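Local coordinates for pyridoxal phosphate homeostasis protein (Bifidobacterium adolescentis ATCC 15703, PDB 3CPG) that probably binds pyridoxal 5'-phosphate on a TIM-barrel scaffold and takes part in keeping the cellular supply of that cofactor in balance, at residues I75-R79 and P80-T84. Residues are numbered along the deposited sequence; the frame is centred on the assembly and turned at random.
Sequences IGENR and PQEVT
R79 runs alongside the first turn of helix 80-96 to form a salt bridge with E82. Its chain bends at chi3 (-58°), bringing NE to 3.2 Å from E82 OE2 on that oxygen's anti lone pair, while NH2 adds a weak bond to the same atom; the carboxylate meets the guanidinium edge with the two planes nearly perpendicular. Q81 OE1 lies over one guanidinium face and touches R79 CD at 3.4 Å. R79 holds the N-cap position, and its carbonyl O accepts both V83 N, at 3.2 Å, and E82 N. P80, with no N-H to satisfy, suits the opening position of the helix. This is a strand-to-helix turn of the TIM barrel, at the strand's C-terminal end, where N78 lies beside K57, the lysine predicted to carry pyridoxal phosphate, not attached in this structure. E77 CB rests on the V83 CG2 methyl (3.7 Å), a compact apolar contact suited to the beta-branched valine. E77 OE1 and E82 OE1 stand 3.3 Å apart, a like-charge approach probably eased by K86, which bridges both carboxylates; T56 also bonds E77, and T58 N bonds E82 OE1. With an alanine at E82, R79 NE is likely to lose its charged partner and T58 N its acceptor.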
loop_
_atom_site.group_PDB
_atom_site.type_symbol
_atom_site.label_atom_id
_atom_site.label_comp_id
_atom_site.label_asym_id
_atom_site.label_seq_id
_atom_site.Cartn_x
_atom_site.Cartn_y
_atom_site.Cartn_z
ATOM N N ILE A 75 0.034 7.413 -1.059
ATOM C CA ILE A 75 -1.318 7.112 -1.510
ATOM C C ILE A 75 -1.349 5.792 -2.258
ATOM O O ILE A 75 -0.334 5.337 -2.786
ATOM C CB ILE A 75 -1.899 8.208 -2.448
ATOM C CG1 ILE A 75 -1.119 8.244 -3.763
ATOM C CG2 ILE A 75 -1.874 9.567 -1.747
ATOM C CD1 ILE A 75 -1.673 9.230 -4.779
ATOM N N GLY A 76 -2.529 5.190 -2.301
ATOM C CA GLY A 76 -2.698 3.931 -2.993
ATOM C C GLY A 76 -4.059 3.883 -3.654
ATOM O O GLY A 76 -5.076 4.145 -3.014
ATOM N N GLU A 77 -4.069 3.569 -4.945
ATOM C CA GLU A 77 -5.306 3.466 -5.708
ATOM C C GLU A 77 -5.641 1.992 -5.874
ATOM O O GLU A 77 -4.745 1.147 -5.891
ATOM C CB GLU A 77 -5.140 4.091 -7.097
ATOM C CG GLU A 77 -5.127 5.616 -7.139
ATOM C CD GLU A 77 -6.489 6.246 -6.860
ATOM O OE1 GLU A 77 -7.523 5.583 -7.083
ATOM O OE2 GLU A 77 -6.526 7.420 -6.434
ATOM N N ASN A 78 -6.928 1.690 -6.004
ATOM C CA ASN A 78 -7.369 0.311 -6.181
ATOM C C ASN A 78 -7.408 -0.117 -7.642
ATOM O O ASN A 78 -6.956 -1.210 -7.990
ATOM C CB ASN A 78 -8.762 0.116 -5.579
ATOM C CG ASN A 78 -8.716 -0.395 -4.158
ATOM O OD1 ASN A 78 -9.128 -1.524 -3.877
ATOM N ND2 ASN A 78 -8.207 0.426 -3.252
ATOM N N ARG A 79 -7.947 0.745 -8.498
ATOM C CA ARG A 79 -8.087 0.417 -9.911
ATOM C C ARG A 79 -7.132 1.141 -10.848
ATOM O O ARG A 79 -6.934 2.349 -10.740
ATOM C CB ARG A 79 -9.521 0.700 -10.369
ATOM C CG ARG A 79 -10.600 -0.025 -9.577
ATOM C CD ARG A 79 -11.971 0.226 -10.181
ATOM N NE ARG A 79 -12.293 1.650 -10.233
ATOM C CZ ARG A 79 -13.365 2.154 -10.836
ATOM N NH1 ARG A 79 -14.225 1.348 -11.445
ATOM N NH2 ARG A 79 -13.577 3.464 -10.834
ATOM N N PRO A 80 -6.528 0.401 -11.794
ATOM C CA PRO A 80 -5.600 1.005 -12.751
ATOM C C PRO A 80 -6.244 2.151 -13.531
ATOM O O PRO A 80 -5.572 3.118 -13.882
ATOM C CB PRO A 80 -5.225 -0.170 -13.651
ATOM C CG PRO A 80 -5.236 -1.322 -12.701
ATOM C CD PRO A 80 -6.496 -1.071 -11.890
ATOM N N GLN A 81 -7.545 2.047 -13.794
ATOM C CA GLN A 81 -8.250 3.087 -14.542
ATOM C C GLN A 81 -8.250 4.403 -13.776
ATOM O O GLN A 81 -8.213 5.477 -14.377
ATOM C CB GLN A 81 -9.695 2.673 -14.834
ATOM C CG GLN A 81 -9.850 1.236 -15.299
ATOM C CD GLN A 81 -10.192 0.294 -14.156
ATOM O OE1 GLN A 81 -11.231 0.444 -13.507
ATOM N NE2 GLN A 81 -9.324 -0.682 -13.906
ATOM N N GLU A 82 -8.304 4.324 -12.451
ATOM C CA GLU A 82 -8.285 5.537 -11.644
ATOM C C GLU A 82 -6.863 6.074 -11.598
ATOM O O GLU A 82 -6.648 7.280 -11.499
ATOM C CB GLU A 82 -8.807 5.262 -10.231
ATOM C CG GLU A 82 -10.306 5.006 -10.181
ATOM C CD GLU A 82 -10.858 5.065 -8.773
ATOM O OE1 GLU A 82 -10.638 6.091 -8.096
ATOM O OE2 GLU A 82 -11.509 4.089 -8.340
ATOM N N VAL A 83 -5.886 5.176 -11.672
ATOM C CA VAL A 83 -4.494 5.604 -11.676
ATOM C C VAL A 83 -4.280 6.446 -12.930
ATOM O O VAL A 83 -3.758 7.558 -12.865
ATOM C CB VAL A 83 -3.526 4.394 -11.707
ATOM C CG1 VAL A 83 -2.099 4.867 -11.960
ATOM C CG2 VAL A 83 -3.596 3.644 -10.389
ATOM N N THR A 84 -4.709 5.920 -14.073
ATOM C CA THR A 84 -4.538 6.632 -15.333
ATOM C C THR A 84 -5.317 7.944 -15.378
ATOM O O THR A 84 -4.835 8.938 -15.914
ATOM C CB THR A 84 -4.946 5.744 -16.531
ATOM O OG1 THR A 84 -6.346 5.453 -16.467
ATOM C CG2 THR A 84 -4.174 4.437 -16.497
#